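Local atomic coordinates of malonyl-CoA decarboxylase (Rhodopseudomonas palustris, PDB entry 4KSA), a protein that probably catalyses the decarboxylation of malonyl-CoA, releasing acetyl-CoA and carbon dioxide. Residues A41-L46 with E83-D88; D73-L78 with L144-A149; T182-L187 with H200-L205; I191-V196 with V225-I230. All blocks are in the same frame, centred on the assembly; numbering follows the deposited sequence.

Contact 1 of 4, residues A41-L46 with E83-D88; sequences ALSETL and EQFGPD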
loop_
_atom_site.group_PDB
_atom_site.type_symbol
_atom_site.label_atom_id
_atom_site.label_comp_id
_atom_site.label_asym_id
_atom_site.label_seq_id
_atom_site.Cartn_x
_atom_site.Cartn_y
_atom_site.Cartn_z
ATOM N N ALA A 41 21.668 -7.365 -38.325
ATOM C CA ALA A 41 22.258 -6.057 -38.575
ATOM C C ALA A 41 21.930 -5.134 -37.411
ATOM O O ALA A 41 22.794 -4.431 -36.892
ATOM C CB ALA A 41 21.704 -5.475 -39.856
ATOM N N LEU A 42 20.660 -5.151 -37.013
ATOM C CA LEU A 42 20.158 -4.334 -35.910
ATOM C C LEU A 42 20.935 -4.609 -34.622
ATOM O O LEU A 42 21.358 -3.691 -33.934
ATOM C CB LEU A 42 18.683 -4.637 -35.703
ATOM C CG LEU A 42 17.884 -3.607 -34.927
ATOM C CD1 LEU A 42 18.190 -2.208 -35.437
ATOM C CD2 LEU A 42 16.404 -3.935 -35.088
ATOM N N SER A 43 21.117 -5.884 -34.305
ATOM C CA SER A 43 21.866 -6.261 -33.117
ATOM C C SER A 43 23.222 -5.543 -33.134
ATOM O O SER A 43 23.741 -5.145 -32.092
ATOM C CB SER A 43 22.084 -7.783 -33.087
ATOM O OG SER A 43 20.852 -8.473 -33.196
ATOM N N GLU A 44 23.785 -5.388 -34.328
ATOM C CA GLU A 44 25.075 -4.735 -34.505
ATOM C C GLU A 44 25.019 -3.233 -34.209
ATOM O O GLU A 44 25.955 -2.678 -33.627
ATOM C CB GLU A 44 25.582 -4.970 -35.930
ATOM C CG GLU A 44 26.095 -6.367 -36.174
ATOM C CD GLU A 44 27.291 -6.688 -35.309
ATOM O OE1 GLU A 44 27.717 -7.864 -35.292
ATOM O OE2 GLU A 44 27.806 -5.756 -34.644
ATOM N N THR A 45 23.933 -2.584 -34.623
ATOM C CA THR A 45 23.760 -1.167 -34.365
ATOM C C THR A 45 23.633 -1.028 -32.843
ATOM O O THR A 45 24.410 -0.317 -32.209
ATOM C CB THR A 45 22.469 -0.601 -35.026
ATOM O OG1 THR A 45 22.485 -0.856 -36.435
ATOM C CG2 THR A 45 22.353 0.906 -34.786
ATOM N N LEU A 46 22.658 -1.726 -32.268
ATOM C CA LEU A 46 22.416 -1.703 -30.829
ATOM C C LEU A 46 23.696 -1.914 -30.028
ATOM O O LEU A 46 23.999 -1.159 -29.107
ATOM C CB LEU A 46 21.407 -2.785 -30.450
ATOM C CG LEU A 46 21.047 -2.873 -28.968
ATOM C CD1 LEU A 46 20.386 -1.566 -28.514
ATOM C CD2 LEU A 46 20.116 -4.053 -28.741
ATOM N N GLU A 83 27.043 -18.152 -33.830
ATOM C CA GLU A 83 28.261 -17.991 -34.614
ATOM C C GLU A 83 28.798 -16.568 -34.740
ATOM O O GLU A 83 30.006 -16.351 -34.640
ATOM C CB GLU A 83 28.097 -18.592 -36.014
ATOM C CG GLU A 83 27.220 -17.807 -36.963
ATOM C CD GLU A 83 27.295 -18.344 -38.390
ATOM O OE1 GLU A 83 27.240 -19.588 -38.566
ATOM O OE2 GLU A 83 27.400 -17.523 -39.334
ATOM N N GLN A 84 27.927 -15.592 -34.938
ATOM C CA GLN A 84 28.415 -14.232 -35.077
ATOM C C GLN A 84 28.643 -13.447 -33.784
ATOM O O GLN A 84 29.609 -12.690 -33.674
ATOM C CB GLN A 84 27.487 -13.462 -36.011
ATOM C CG GLN A 84 27.536 -14.037 -37.418
ATOM C CD GLN A 84 26.510 -13.443 -38.338
ATOM O OE1 GLN A 84 26.440 -12.214 -38.501
ATOM N NE2 GLN A 84 25.699 -14.308 -38.961
ATOM N N PHE A 85 27.785 -13.647 -32.792
ATOM C CA PHE A 85 27.909 -12.905 -31.554
ATOM C C PHE A 85 28.607 -13.584 -30.392
ATOM O O PHE A 85 28.261 -13.370 -29.229
ATOM C CB PHE A 85 26.538 -12.430 -31.144
ATOM C CG PHE A 85 25.913 -11.520 -32.139
ATOM C CD1 PHE A 85 26.207 -10.164 -32.137
ATOM C CD2 PHE A 85 25.029 -12.017 -33.084
ATOM C CE1 PHE A 85 25.628 -9.308 -33.054
ATOM C CE2 PHE A 85 24.440 -11.170 -34.018
ATOM C CZ PHE A 85 24.740 -9.806 -34.001
ATOM N N GLY A 86 29.605 -14.396 -30.703
ATOM C CA GLY A 86 30.359 -15.049 -29.650
ATOM C C GLY A 86 31.519 -14.129 -29.304
ATOM O O GLY A 86 31.521 -12.957 -29.708
ATOM N N PRO A 87 32.520 -14.611 -28.559
ATOM C CA PRO A 87 33.651 -13.736 -28.219
ATOM C C PRO A 87 34.507 -13.465 -29.439
ATOM O O PRO A 87 34.560 -14.295 -30.340
ATOM C CB PRO A 87 34.417 -14.555 -27.192
ATOM C CG PRO A 87 34.195 -15.957 -27.668
ATOM C CD PRO A 87 32.703 -15.954 -27.984
ATOM N N ASP A 88 35.165 -12.313 -29.495
ATOM C CA ASP A 88 36.055 -12.061 -30.628
ATOM C C ASP A 88 37.272 -12.989 -30.474
ATOM O O ASP A 88 38.135 -12.769 -29.615
ATOM C CB ASP A 88 36.542 -10.619 -30.665
ATOM C CG ASP A 88 37.722 -10.441 -31.608
ATOM O OD1 ASP A 88 38.157 -9.290 -31.815
ATOM O OD2 ASP A 88 38.225 -11.453 -32.148
#
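Phe85 holds CG anti to its own carbonyl carbon, beside the backbone N (chi1 -61°), and this aims the ring at helix 36-48, where it meets Ser43 and Glu44. Glu44 starts in the same way, then bends at chi2 (-63°), which swings its carboxylate back to the ring. The contact is a helix-to-loop packing in the all-helical N-terminal part of the enzyme: the loop between helices 71-83 and 89-101 inserts one aromatic side chain against the flank of helix 36-48. Ser43 approaches through its methylene, with CB 3.5 Å from Phe85 CZ. The carboxylate of Glu44 crosses the same end of the ring, the two planes inclined by only 24°, and Glu44 OE1 comes to 3.4 Å from Phe85 CE1 and 3.8 Å from Phe85 CZ. That oxygen is also in a salt bridge with Arg118 NH2, which donates in addition to Gln84 O, so one guanidinium nitrogen ties the helix and the loop together beside the ring. Ile40 and Leu47 of the same helix also touch Phe85, as does the side chain of Arg118. Replacing Phe85 by an alanine would probably open a gap beside Ser43 CB and leave the Glu44-Arg118 pair without the ring that packs against it. No hydrogen bond crosses between the two segments; Ser43 OG, 4.2 Å from Phe85 CZ, bonds instead within its own helix, to Leu39 O.

Contact 2 of 4, residues D73-L78 with L144-A149; sequences DKLAFL and LARIAA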
loop_
_atom_site.group_PDB
_atom_site.type_symbol
_atom_site.label_atom_id
_atom_site.label_comp_id
_atom_site.label_asym_id
_atom_site.label_seq_id
_atom_site.Cartn_x
_atom_site.Cartn_y
_atom_site.Cartn_z
ATOM N N ASP A 73 13.129 -16.975 -39.874
ATOM C CA ASP A 73 13.924 -15.794 -39.562
ATOM C C ASP A 73 14.283 -15.726 -38.077
ATOM O O ASP A 73 15.365 -15.259 -37.724
ATOM C CB ASP A 73 13.216 -14.507 -40.017
ATOM C CG ASP A 73 13.166 -14.365 -41.545
ATOM O OD1 ASP A 73 14.215 -14.556 -42.205
ATOM O OD2 ASP A 73 12.077 -14.051 -42.085
ATOM N N LYS A 74 13.388 -16.189 -37.206
ATOM C CA LYS A 74 13.690 -16.207 -35.776
ATOM C C LYS A 74 14.890 -17.119 -35.614
ATOM O O LYS A 74 15.942 -16.726 -35.114
ATOM C CB LYS A 74 12.527 -16.788 -34.959
ATOM C CG LYS A 74 11.476 -15.782 -34.545
ATOM C CD LYS A 74 10.532 -16.355 -33.511
ATOM C CE LYS A 74 9.420 -15.385 -33.234
ATOM N NZ LYS A 74 8.688 -15.048 -34.495
ATOM N N LEU A 75 14.708 -18.341 -36.085
ATOM C CA LEU A 75 15.720 -19.364 -35.999
ATOM C C LEU A 75 17.075 -18.924 -36.545
ATOM O O LEU A 75 18.109 -19.211 -35.945
ATOM C CB LEU A 75 15.232 -20.622 -36.719
ATOM C CG LEU A 75 15.785 -21.940 -36.172
ATOM C CD1 LEU A 75 14.985 -23.099 -36.743
ATOM C CD2 LEU A 75 17.270 -22.078 -36.524
ATOM N N ALA A 76 17.087 -18.217 -37.669
ATOM C CA ALA A 76 18.361 -17.791 -38.235
ATOM C C ALA A 76 19.046 -16.867 -37.249
ATOM O O ALA A 76 20.248 -16.991 -37.011
ATOM C CB ALA A 76 18.149 -17.088 -39.567
ATOM N N PHE A 77 18.266 -15.959 -36.663
ATOM C CA PHE A 77 18.789 -14.998 -35.695
ATOM C C PHE A 77 19.381 -15.683 -34.458
ATOM O O PHE A 77 20.466 -15.318 -33.980
ATOM C CB PHE A 77 17.694 -14.009 -35.281
ATOM C CG PHE A 77 18.099 -13.112 -34.154
ATOM C CD1 PHE A 77 17.552 -13.274 -32.888
ATOM C CD2 PHE A 77 19.074 -12.147 -34.342
ATOM C CE1 PHE A 77 17.976 -12.486 -31.819
ATOM C CE2 PHE A 77 19.511 -11.351 -33.279
ATOM C CZ PHE A 77 18.959 -11.522 -32.013
ATOM N N LEU A 78 18.666 -16.675 -33.939
ATOM C CA LEU A 78 19.153 -17.398 -32.784
ATOM C C LEU A 78 20.479 -18.032 -33.167
ATOM O O LEU A 78 21.429 -17.975 -32.397
ATOM C CB LEU A 78 18.150 -18.468 -32.353
ATOM C CG LEU A 78 16.786 -17.989 -31.855
ATOM C CD1 LEU A 78 15.976 -19.176 -31.331
ATOM C CD2 LEU A 78 16.986 -16.965 -30.749
ATOM N N LEU A 144 15.801 -22.922 -26.146
ATOM C CA LEU A 144 15.721 -24.188 -25.424
ATOM C C LEU A 144 15.048 -25.230 -26.293
ATOM O O LEU A 144 15.436 -26.397 -26.289
ATOM C CB LEU A 144 14.947 -24.044 -24.107
ATOM C CG LEU A 144 15.830 -23.561 -22.953
ATOM C CD1 LEU A 144 15.022 -23.208 -21.715
ATOM C CD2 LEU A 144 16.821 -24.646 -22.652
ATOM N N ALA A 145 14.044 -24.807 -27.047
ATOM C CA ALA A 145 13.310 -25.715 -27.909
ATOM C C ALA A 145 14.147 -26.147 -29.109
ATOM O O ALA A 145 13.850 -27.149 -29.752
ATOM C CB ALA A 145 12.017 -25.061 -28.377
ATOM N N ARG A 146 15.214 -25.415 -29.401
ATOM C CA ARG A 146 16.027 -25.760 -30.552
ATOM C C ARG A 146 17.402 -26.391 -30.329
ATOM O O ARG A 146 18.129 -26.631 -31.289
ATOM C CB ARG A 146 16.122 -24.532 -31.468
ATOM C CG ARG A 146 15.103 -24.614 -32.626
ATOM C CD ARG A 146 14.570 -23.268 -33.089
ATOM N NE ARG A 146 13.499 -22.773 -32.220
ATOM C CZ ARG A 146 12.791 -21.662 -32.450
ATOM N NH1 ARG A 146 11.837 -21.294 -31.596
ATOM N NH2 ARG A 146 13.027 -20.921 -33.535
ATOM N N ILE A 147 17.742 -26.700 -29.084
ATOM C CA ILE A 147 19.044 -27.297 -28.793
ATOM C C ILE A 147 19.192 -28.699 -29.390
ATOM O O ILE A 147 20.305 -29.139 -29.679
ATOM C CB ILE A 147 19.326 -27.392 -27.261
ATOM C CG1 ILE A 147 19.348 -26.002 -26.630
ATOM C CG2 ILE A 147 20.666 -28.075 -27.015
ATOM C CD1 ILE A 147 20.431 -25.126 -27.179
ATOM N N ALA A 148 18.083 -29.409 -29.564
ATOM C CA ALA A 148 18.152 -30.757 -30.129
ATOM C C ALA A 148 18.583 -30.682 -31.591
ATOM O O ALA A 148 19.632 -31.190 -31.979
ATOM C CB ALA A 148 16.809 -31.430 -30.029
ATOM N N ALA A 149 17.756 -30.028 -32.392
ATOM C CA ALA A 149 18.025 -29.864 -33.808
ATOM C C ALA A 149 19.180 -28.900 -34.067
ATOM O O ALA A 149 19.663 -28.804 -35.191
ATOM C CB ALA A 149 16.764 -29.368 -34.513
#
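Arg146, on helix 132-146, reaches toward Leu75 and its neighbours on helix 71-83, and the whole contact is built round this one side chain. The bond to its CB points toward the other helix. Bends at chi2 and chi3 then lay CD against Leu75: Arg146 CD is 3.6 Å from Leu75 CG and 3.7 Å from Leu75 CD1. This is helix-to-helix packing within the helical N-terminal part of the protein, bridging two helices far apart in sequence, and the aliphatic stem of an arginine supplies much of the apolar surface. Beyond the stem, the guanidinium lies with one face under Leu78 CD1, which sits 4.0 Å above the plane, displaced toward the rim, and 4.2 Å from Arg146 CZ. Leu78 itself also packs on Met139 and Ala142 of helix 132-146. At the tip, Arg146 NH2 has Leu75 CB at its edge, in the plane and 3.9 Å away, with Lys74 CB more loosely placed nearby. The same nitrogen forms a salt bridge with Glu71 OE1, one turn before Leu75. Lys74 sends its amine elsewhere, to Glu67 O and the ring of Tyr66.

Contact 3 of 4, residues T182-L187 with H200-L205; sequences TPANIL and HDWDDL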
loop_
_atom_site.group_PDB
_atom_site.type_symbol
_atom_site.label_atom_id
_atom_site.label_comp_id
_atom_site.label_asym_id
_atom_site.label_seq_id
_atom_site.Cartn_x
_atom_site.Cartn_y
_atom_site.Cartn_z
ATOM N N THR A 182 -7.791 -12.166 -6.122
ATOM C CA THR A 182 -6.593 -11.908 -6.916
ATOM C C THR A 182 -7.034 -11.159 -8.169
ATOM O O THR A 182 -8.150 -11.347 -8.635
ATOM C CB THR A 182 -5.880 -13.246 -7.311
ATOM O OG1 THR A 182 -5.062 -13.698 -6.222
ATOM C CG2 THR A 182 -5.011 -13.063 -8.579
ATOM N N PRO A 183 -6.172 -10.278 -8.709
ATOM C CA PRO A 183 -6.520 -9.521 -9.922
ATOM C C PRO A 183 -6.857 -10.436 -11.103
ATOM O O PRO A 183 -6.162 -11.413 -11.355
ATOM C CB PRO A 183 -5.260 -8.688 -10.177
ATOM C CG PRO A 183 -4.756 -8.428 -8.807
ATOM C CD PRO A 183 -4.922 -9.757 -8.116
ATOM N N ALA A 184 -7.921 -10.105 -11.820
ATOM C CA ALA A 184 -8.350 -10.878 -12.982
ATOM C C ALA A 184 -7.218 -11.174 -13.976
ATOM O O ALA A 184 -7.046 -12.321 -14.402
ATOM C CB ALA A 184 -9.460 -10.147 -13.700
ATOM N N ASN A 185 -6.452 -10.148 -14.357
ATOM C CA ASN A 185 -5.370 -10.362 -15.307
ATOM C C ASN A 185 -4.425 -11.474 -14.849
ATOM O O ASN A 185 -3.907 -12.235 -15.666
ATOM C CB ASN A 185 -4.616 -9.056 -15.580
ATOM C CG ASN A 185 -3.656 -8.668 -14.472
ATOM O OD1 ASN A 185 -4.047 -8.477 -13.316
ATOM N ND2 ASN A 185 -2.382 -8.527 -14.831
ATOM N N ILE A 186 -4.204 -11.585 -13.545
ATOM C CA ILE A 186 -3.348 -12.659 -13.055
ATOM C C ILE A 186 -4.158 -13.955 -13.101
ATOM O O ILE A 186 -3.647 -14.995 -13.492
ATOM C CB ILE A 186 -2.875 -12.420 -11.609
ATOM C CG1 ILE A 186 -1.892 -11.234 -11.567
ATOM C CG2 ILE A 186 -2.252 -13.697 -11.050
ATOM C CD1 ILE A 186 -1.540 -10.734 -10.163
ATOM N N LEU A 187 -5.431 -13.891 -12.720
ATOM C CA LEU A 187 -6.260 -15.087 -12.747
ATOM C C LEU A 187 -6.406 -15.631 -14.155
ATOM O O LEU A 187 -6.520 -16.835 -14.349
ATOM C CB LEU A 187 -7.646 -14.816 -12.146
ATOM C CG LEU A 187 -7.629 -14.724 -10.615
ATOM C CD1 LEU A 187 -9.035 -14.546 -10.149
ATOM C CD2 LEU A 187 -7.022 -15.975 -9.976
ATOM N N HIS A 200 -12.075 -24.028 -17.955
ATOM C CA HIS A 200 -12.509 -23.431 -19.223
ATOM C C HIS A 200 -12.673 -21.915 -19.100
ATOM O O HIS A 200 -11.777 -21.162 -19.474
ATOM C CB HIS A 200 -13.832 -24.058 -19.677
ATOM C CG HIS A 200 -13.663 -25.316 -20.474
ATOM N ND1 HIS A 200 -12.909 -26.383 -20.034
ATOM C CD2 HIS A 200 -14.143 -25.670 -21.690
ATOM C CE1 HIS A 200 -12.931 -27.339 -20.946
ATOM N NE2 HIS A 200 -13.673 -26.932 -21.959
ATOM N N ASP A 201 -13.823 -21.465 -18.605
ATOM C CA ASP A 201 -14.029 -20.033 -18.431
ATOM C C ASP A 201 -13.814 -19.658 -16.968
ATOM O O ASP A 201 -13.122 -20.363 -16.231
ATOM C CB ASP A 201 -15.428 -19.587 -18.907
ATOM C CG ASP A 201 -16.558 -20.344 -18.236
ATOM O OD1 ASP A 201 -16.442 -20.672 -17.037
ATOM O OD2 ASP A 201 -17.580 -20.590 -18.910
ATOM N N TRP A 202 -14.410 -18.554 -16.541
ATOM C CA TRP A 202 -14.246 -18.104 -15.170
ATOM C C TRP A 202 -15.065 -18.868 -14.128
ATOM O O TRP A 202 -14.729 -18.865 -12.942
ATOM C CB TRP A 202 -14.527 -16.606 -15.097
ATOM C CG TRP A 202 -13.539 -15.832 -15.914
ATOM C CD1 TRP A 202 -13.558 -15.644 -17.267
ATOM C CD2 TRP A 202 -12.337 -15.216 -15.440
ATOM N NE1 TRP A 202 -12.442 -14.952 -17.664
ATOM C CE2 TRP A 202 -11.675 -14.676 -16.564
ATOM C CE3 TRP A 202 -11.754 -15.070 -14.173
ATOM C CZ2 TRP A 202 -10.455 -13.996 -16.460
ATOM C CZ3 TRP A 202 -10.545 -14.396 -14.069
ATOM C CH2 TRP A 202 -9.908 -13.865 -15.209
ATOM N N ASP A 203 -16.127 -19.530 -14.574
ATOM C CA ASP A 203 -16.975 -20.308 -13.678
ATOM C C ASP A 203 -16.178 -21.491 -13.132
ATOM O O ASP A 203 -16.374 -21.913 -11.991
ATOM C CB ASP A 203 -18.205 -20.809 -14.436
ATOM C CG ASP A 203 -19.052 -19.674 -14.981
ATOM O OD1 ASP A 203 -19.774 -19.894 -15.980
ATOM O OD2 ASP A 203 -19.000 -18.565 -14.406
ATOM N N ASP A 204 -15.279 -22.016 -13.960
ATOM C CA ASP A 204 -14.431 -23.142 -13.580
ATOM C C ASP A 204 -13.406 -22.690 -12.551
ATOM O O ASP A 204 -13.285 -23.278 -11.476
ATOM C CB ASP A 204 -13.683 -23.679 -14.799
ATOM C CG ASP A 204 -14.605 -24.242 -15.850
ATOM O OD1 ASP A 204 -15.617 -23.582 -16.170
ATOM O OD2 ASP A 204 -14.310 -25.344 -16.362
ATOM N N LEU A 205 -12.665 -21.645 -12.906
ATOM C CA LEU A 205 -11.629 -21.089 -12.044
ATOM C C LEU A 205 -12.247 -20.663 -10.711
ATOM O O LEU A 205 -11.750 -21.040 -9.646
ATOM C CB LEU A 205 -10.954 -19.899 -12.759
ATOM C CG LEU A 205 -9.577 -19.348 -12.346
ATOM C CD1 LEU A 205 -9.705 -18.487 -11.114
ATOM C CD2 LEU A 205 -8.607 -20.490 -12.114
#
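Just before Trp202, whose ring reaches Ala184 and Leu187, Asp201 OD1 accepts a 2.7 Å bond from Asp203 N; it is met on the anti side, 35° out of the carboxylate plane. This N-cap starts helix 202-209, which packs against helix 184-193. In sequence, both helices come between strand 174-178 and strand 214-220, consistent with the paired helices that follow the first strand in acetyltransferase-like folds. Trp202 keeps CG beside its backbone N (chi1 -63°), sending the six-membered part of the indole to the start of the other helix. There Trp202 CH2 meets Ala184 O edge-on, 3.4 Å away in the ring plane, and Ala184 CB is 4.0 Å from Trp202 CH2. Leu187 CB comes to 3.5 Å from Trp202 CZ3, approaching obliquely. Leu205, three residues after Trp202, brings CD1 to 3.8 Å from Leu187 CD2, the two side chains meeting at a slant. Trp202 also stacks on Trp202 of a neighbouring subunit, whose Leu187 and Ala184 pack on Ala184 and Leu187 here. With a serine in place of Trp202, Leu187 CB would probably lose its cover and the neighbouring subunit's indole its stacking mate. Since no hydrogen bond links the two segments, their cohesion rests on buried apolar surface, and one aromatic residue serves both the helix pair and the subunit interface.

Contact 4 of 4, residues I191-V196 with V225-I230; sequences IRYEQV and VDEPLI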
loop_
_atom_site.group_PDB
_atom_site.type_symbol
_atom_site.label_atom_id
_atom_site.label_comp_id
_atom_site.label_asym_id
_atom_site.label_seq_id
_atom_site.Cartn_x
_atom_site.Cartn_y
_atom_site.Cartn_z
ATOM N N ILE A 191 -5.643 -19.467 -15.523
ATOM C CA ILE A 191 -6.574 -20.342 -16.224
ATOM C C ILE A 191 -5.845 -21.097 -17.332
ATOM O O ILE A 191 -6.363 -22.056 -17.882
ATOM C CB ILE A 191 -7.746 -19.538 -16.843
ATOM C CG1 ILE A 191 -8.519 -18.808 -15.736
ATOM C CG2 ILE A 191 -8.676 -20.469 -17.597
ATOM C CD1 ILE A 191 -9.682 -17.941 -16.232
ATOM N N ARG A 192 -4.631 -20.671 -17.652
ATOM C CA ARG A 192 -3.854 -21.327 -18.691
ATOM C C ARG A 192 -2.765 -22.225 -18.108
ATOM O O ARG A 192 -2.401 -23.229 -18.711
ATOM C CB ARG A 192 -3.238 -20.275 -19.612
ATOM C CG ARG A 192 -2.331 -20.846 -20.680
ATOM C CD ARG A 192 -1.862 -19.778 -21.663
ATOM N NE ARG A 192 -1.181 -18.653 -21.016
ATOM C CZ ARG A 192 -1.793 -17.569 -20.539
ATOM N NH1 ARG A 192 -1.084 -16.598 -19.968
ATOM N NH2 ARG A 192 -3.114 -17.449 -20.643
ATOM N N TYR A 193 -2.272 -21.865 -16.923
ATOM C CA TYR A 193 -1.214 -22.613 -16.232
ATOM C C TYR A 193 -1.738 -23.728 -15.306
ATOM O O TYR A 193 -0.942 -24.466 -14.715
ATOM C CB TYR A 193 -0.366 -21.671 -15.365
ATOM C CG TYR A 193 0.223 -20.452 -16.042
ATOM C CD1 TYR A 193 0.751 -19.409 -15.276
ATOM C CD2 TYR A 193 0.259 -20.333 -17.432
ATOM C CE1 TYR A 193 1.299 -18.283 -15.870
ATOM C CE2 TYR A 193 0.805 -19.206 -18.038
ATOM C CZ TYR A 193 1.324 -18.186 -17.249
ATOM O OH TYR A 193 1.870 -17.069 -17.842
ATOM N N GLU A 194 -3.056 -23.842 -15.156
ATOM C CA GLU A 194 -3.624 -24.863 -14.277
ATOM C C GLU A 194 -3.202 -26.263 -14.719
ATOM O O GLU A 194 -3.369 -26.626 -15.889
ATOM C CB GLU A 194 -5.157 -24.761 -14.254
ATOM C CG GLU A 194 -5.849 -25.840 -13.404
ATOM C CD GLU A 194 -5.478 -25.780 -11.925
ATOM O OE1 GLU A 194 -5.642 -26.805 -11.228
ATOM O OE2 GLU A 194 -5.037 -24.709 -11.455
ATOM N N GLN A 195 -2.663 -27.036 -13.772
ATOM C CA GLN A 195 -2.193 -28.404 -14.029
ATOM C C GLN A 195 -3.255 -29.482 -13.802
ATOM O O GLN A 195 -3.882 -29.961 -14.747
ATOM C CB GLN A 195 -0.972 -28.705 -13.155
ATOM C CG GLN A 195 0.201 -27.777 -13.414
ATOM C CD GLN A 195 0.561 -27.697 -14.891
ATOM O OE1 GLN A 195 0.866 -28.709 -15.526
ATOM N NE2 GLN A 195 0.527 -26.489 -15.443
ATOM N N VAL A 196 -3.441 -29.871 -12.546
ATOM C CA VAL A 196 -4.438 -30.879 -12.205
ATOM C C VAL A 196 -5.826 -30.506 -12.733
ATOM O O VAL A 196 -6.191 -30.869 -13.853
ATOM C CB VAL A 196 -4.528 -31.082 -10.675
ATOM C CG1 VAL A 196 -3.534 -32.145 -10.220
ATOM C CG2 VAL A 196 -4.245 -29.765 -9.971
ATOM N N VAL A 225 6.509 -8.749 -13.931
ATOM C CA VAL A 225 5.323 -8.207 -13.306
ATOM C C VAL A 225 4.040 -8.975 -13.602
ATOM O O VAL A 225 3.788 -9.351 -14.738
ATOM C CB VAL A 225 5.145 -6.726 -13.713
ATOM C CG1 VAL A 225 3.668 -6.334 -13.655
ATOM C CG2 VAL A 225 5.975 -5.839 -12.758
ATOM N N ASP A 226 3.250 -9.190 -12.550
ATOM C CA ASP A 226 1.980 -9.892 -12.618
ATOM C C ASP A 226 2.100 -11.321 -13.077
ATOM O O ASP A 226 1.110 -11.943 -13.413
ATOM C CB ASP A 226 1.013 -9.149 -13.552
ATOM C CG ASP A 226 0.406 -7.909 -12.903
ATOM O OD1 ASP A 226 -0.142 -7.056 -13.639
ATOM O OD2 ASP A 226 0.473 -7.795 -11.662
ATOM N N GLU A 227 3.302 -11.864 -13.076
ATOM C CA GLU A 227 3.470 -13.213 -13.574
ATOM C C GLU A 227 3.813 -14.267 -12.507
ATOM O O GLU A 227 4.873 -14.209 -11.872
ATOM C CB GLU A 227 4.527 -13.186 -14.681
ATOM C CG GLU A 227 4.523 -14.400 -15.575
ATOM C CD GLU A 227 3.246 -14.532 -16.376
ATOM O OE1 GLU A 227 3.037 -13.716 -17.302
ATOM O OE2 GLU A 227 2.451 -15.454 -16.075
ATOM N N PRO A 228 2.901 -15.235 -12.277
ATOM C CA PRO A 228 3.176 -16.279 -11.274
ATOM C C PRO A 228 4.197 -17.303 -11.818
ATOM O O PRO A 228 3.880 -18.103 -12.692
ATOM C CB PRO A 228 1.788 -16.878 -11.011
ATOM C CG PRO A 228 1.113 -16.753 -12.310
ATOM C CD PRO A 228 1.526 -15.361 -12.798
ATOM N N LEU A 229 5.425 -17.250 -11.307
ATOM C CA LEU A 229 6.486 -18.136 -11.760
ATOM C C LEU A 229 6.276 -19.589 -11.323
ATOM O O LEU A 229 6.325 -20.524 -12.139
ATOM C CB LEU A 229 7.818 -17.620 -11.244
ATOM C CG LEU A 229 8.014 -16.134 -11.537
ATOM C CD1 LEU A 229 9.438 -15.731 -11.210
ATOM C CD2 LEU A 229 7.681 -15.855 -13.002
ATOM N N ILE A 230 6.056 -19.766 -10.029
ATOM C CA ILE A 230 5.820 -21.074 -9.462
ATOM C C ILE A 230 4.436 -21.039 -8.856
ATOM O O ILE A 230 4.148 -20.184 -8.017
ATOM C CB ILE A 230 6.838 -21.380 -8.378
ATOM C CG1 ILE A 230 8.232 -21.347 -8.996
ATOM C CG2 ILE A 230 6.524 -22.712 -7.738
ATOM C CD1 ILE A 230 9.352 -21.398 -8.015
#
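Tyr193 and Glu227 make the one hydrogen bond between these segments, with Tyr193 OH donating to Glu227 OE2 at 2.5 Å; at this resolution so short a length should not be read as special strength. The acceptor lies at the edge of the phenol ring, in its plane, while the carboxylate is turned 46° from that plane. Glu227 places it there by running CG anti to its backbone N (chi1 -162°) and then bending at chi2. A second polar bond lies within segment 191-196: Gln195 NE2 donates to Tyr193 O at 2.6 Å from above the carbonyl plane, just past the end of helix 184-193. The apolar share falls to Pro228, whose CG is 3.9 Å from Tyr193 CE1 and 4.0 Å from Tyr193 CD1, also near the ring plane, with the two side chains at about a right angle. Thr271 and Gln272 touch the tyrosine as well. The contact thus joins the end of a helix to the loop connecting the neighbouring antiparallel strands 214-220 and 230-237, in the acetyltransferase-like C-terminal domain. As for charge, Glu227 OE1 forms a long, weak ion pair with Lys189 NZ, and Arg192 NH1 stands 5.4 Å from Glu227 OE2, near but not in contact. Such surroundings would probably favour a negatively charged carboxylate, and hence a good acceptor for the phenol, while Pro228 CG, set against the ring edge, probably restricts its sliding.

Contacts 1 and 2 belong to the helical N-terminal part and contacts 3 and 4 to the C-terminal domain; nearest atoms of contacts 2 and 4 are still about 13 Å apart. Within each half the segments interleave along the chain. Contacts 1 and 2 touch where Ser43 OG packs 3.2 Å from Phe77 CE2, and contacts 3 and 4 share helix 184-193 and meet through Asn185 and Asp226. Contacts 1 and 3 are buried, contact 1 with a carboxylate beside its ring and contact 3 wholly apolar between side chains, its ring stacked on another subunit's. Contacts 2 and 4 are partly buried and mix apolar packing with charge, but only contact 4 has a hydrogen bond between its segments.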